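Local atomic coordinates of packaging enzyme P4 (Pseudomonas phage phi6, PDB entry 4BLO), a protein that hydrolyses nucleoside triphosphates as a hexameric RecA-like motor and probably uses that energy to package viral RNA into the phage capsid. Residues 169-174 with 217-222. Numbering follows the deposited sequence.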
loop_
_atom_site.group_PDB
_atom_site.type_symbol
_atom_site.label_atom_id
_atom_site.label_comp_id
_atom_site.label_asym_id
_atom_site.label_seq_id
_atom_site.Cartn_x
_atom_site.Cartn_y
_atom_site.Cartn_z
ATOM N N GLU L 169 13.416 -27.390 -1.127
ATOM C CA GLU L 169 14.683 -28.051 -1.418
ATOM C C GLU L 169 15.776 -27.611 -0.436
ATOM O O GLU L 169 16.517 -28.466 0.053
ATOM C CB GLU L 169 15.131 -27.773 -2.863
ATOM C CG GLU L 169 14.345 -28.529 -3.924
ATOM C CD GLU L 169 14.504 -28.055 -5.352
ATOM O OE1 GLU L 169 15.272 -27.092 -5.581
ATOM O OE2 GLU L 169 13.834 -28.624 -6.247
ATOM N N MET L 170 15.860 -26.297 -0.116
ATOM C CA MET L 170 16.864 -25.775 0.814
ATOM C C MET L 170 16.747 -26.434 2.184
ATOM O O MET L 170 17.747 -26.925 2.710
ATOM C CB MET L 170 16.761 -24.255 0.963
ATOM C CG MET L 170 17.996 -23.655 1.593
ATOM S SD MET L 170 17.630 -22.158 2.520
ATOM C CE MET L 170 16.866 -22.855 4.000
ATOM N N LEU L 171 15.527 -26.467 2.740
ATOM C CA LEU L 171 15.250 -27.059 4.045
ATOM C C LEU L 171 15.499 -28.569 4.039
ATOM O O LEU L 171 16.048 -29.074 5.015
ATOM C CB LEU L 171 13.821 -26.738 4.498
ATOM C CG LEU L 171 13.517 -25.248 4.757
ATOM C CD1 LEU L 171 12.039 -25.010 4.842
ATOM C CD2 LEU L 171 14.203 -24.749 6.019
ATOM N N ILE L 172 15.161 -29.270 2.935
ATOM C CA ILE L 172 15.383 -30.713 2.793
ATOM C C ILE L 172 16.879 -31.029 2.960
ATOM O O ILE L 172 17.231 -31.881 3.778
ATOM C CB ILE L 172 14.837 -31.238 1.434
ATOM C CG1 ILE L 172 13.314 -31.363 1.466
ATOM C CG2 ILE L 172 15.455 -32.584 1.059
ATOM C CD1 ILE L 172 12.681 -31.500 0.109
ATOM N N VAL L 173 17.743 -30.331 2.202
ATOM C CA VAL L 173 19.185 -30.547 2.224
ATOM C C VAL L 173 19.773 -30.086 3.567
ATOM O O VAL L 173 20.592 -30.812 4.136
ATOM C CB VAL L 173 19.903 -29.884 1.020
ATOM C CG1 VAL L 173 21.369 -30.315 0.950
ATOM C CG2 VAL L 173 19.205 -30.216 -0.291
ATOM N N CYS L 174 19.338 -28.917 4.082
ATOM C CA CYS L 174 19.822 -28.362 5.347
ATOM C C CYS L 174 19.486 -29.281 6.537
ATOM O O CYS L 174 20.402 -29.663 7.267
ATOM C CB CYS L 174 19.282 -26.953 5.566
ATOM S SG CYS L 174 20.175 -25.664 4.652
ATOM N N SER L 217 16.602 -20.950 12.732
ATOM C CA SER L 217 17.630 -21.308 13.710
ATOM C C SER L 217 17.136 -22.393 14.662
ATOM O O SER L 217 17.828 -23.392 14.846
ATOM C CB SER L 217 18.083 -20.080 14.493
ATOM O OG SER L 217 19.221 -20.358 15.294
ATOM N N ASN L 218 15.921 -22.228 15.219
ATOM C CA ASN L 218 15.333 -23.189 16.163
ATOM C C ASN L 218 15.008 -24.531 15.473
ATOM O O ASN L 218 15.166 -25.587 16.089
ATOM C CB ASN L 218 14.109 -22.605 16.857
ATOM C CG ASN L 218 14.389 -21.424 17.767
ATOM O OD1 ASN L 218 13.513 -20.582 18.009
ATOM N ND2 ASN L 218 15.599 -21.339 18.313
ATOM N N LEU L 219 14.631 -24.480 14.184
ATOM C CA LEU L 219 14.372 -25.659 13.358
ATOM C C LEU L 219 15.660 -26.503 13.272
ATOM O O LEU L 219 15.612 -27.722 13.419
ATOM C CB LEU L 219 13.907 -25.190 11.964
ATOM C CG LEU L 219 12.752 -25.916 11.263
ATOM C CD1 LEU L 219 11.528 -26.053 12.140
ATOM C CD2 LEU L 219 12.368 -25.195 9.998
ATOM N N PHE L 220 16.821 -25.841 13.125
ATOM C CA PHE L 220 18.123 -26.511 13.079
ATOM C C PHE L 220 18.574 -26.939 14.474
ATOM O O PHE L 220 19.224 -27.979 14.590
ATOM C CB PHE L 220 19.186 -25.623 12.424
ATOM C CG PHE L 220 18.929 -25.294 10.970
ATOM C CD1 PHE L 220 18.288 -26.201 10.134
ATOM C CD2 PHE L 220 19.370 -24.095 10.425
ATOM C CE1 PHE L 220 18.061 -25.900 8.788
ATOM C CE2 PHE L 220 19.156 -23.801 9.074
ATOM C CZ PHE L 220 18.503 -24.704 8.264
ATOM N N THR L 221 18.227 -26.163 15.531
ATOM C CA THR L 221 18.584 -26.492 16.920
ATOM C C THR L 221 17.878 -27.785 17.344
ATOM O O THR L 221 18.491 -28.638 17.982
ATOM C CB THR L 221 18.244 -25.330 17.868
ATOM O OG1 THR L 221 18.803 -24.118 17.351
ATOM C CG2 THR L 221 18.731 -25.571 19.296
ATOM N N GLN L 222 16.608 -27.940 16.948
ATOM C CA GLN L 222 15.783 -29.104 17.239
ATOM C C GLN L 222 16.278 -30.372 16.507
ATOM O O GLN L 222 16.112 -31.474 17.045
ATOM C CB GLN L 222 14.341 -28.814 16.835
ATOM C CG GLN L 222 13.341 -29.436 17.782
ATOM C CD GLN L 222 12.017 -28.723 17.711
ATOM O OE1 GLN L 222 11.313 -28.799 16.695
ATOM N NE2 GLN L 222 11.644 -28.031 18.794
#
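Phe220 reaches from helix 208-222 to Cys174 on helix 167-179, and two leucines meet beside them. This is helix-helix packing in the RecA-like P-loop ATPase core. Helix 167-179 precedes strand 184-187 in the chain; helix 208-222 comes after it, beyond the short helix 190-193. The contact is small, formed by apolar groups and one cysteine sulfur, and no hydrogen bond crosses it.

The Phe220 ring does most of the bridging. Its CG lies beside the backbone N, anti to the carbonyl carbon (chi1 -64°), and the ring extends towards the other helix. The far end of the ring does the touching: Phe220 CZ and CE1 both lie 3.6 Å from Cys174 CB. This methylene approaches obliquely, between the ring plane and its normal. Cys174 SG sits 5.2 Å from the centroid of the Phe220 ring, in a slanted sulfur-aromatic contact. The line to the sulfur is tilted 59° off the ring normal, so the sulfur does not sit squarely over the ring. The Cys174 side chain also packs on Val184 and Val186 of strand 184-187, which ties the contact to the central sheet. Elsewhere on helix 208-222, Ser217 packs on Val151 and Thr221 on Ala152 of a neighbouring subunit.

The leucine pair is looser. The backbones there are well separated, with Leu171 CA 9.5 Å from Leu219 CA, and the side chains bridge the distance by their ends. Between the leucines, a single methyl from each makes the approach, Leu171 CD2 to Leu219 CD2 at 4.4 Å.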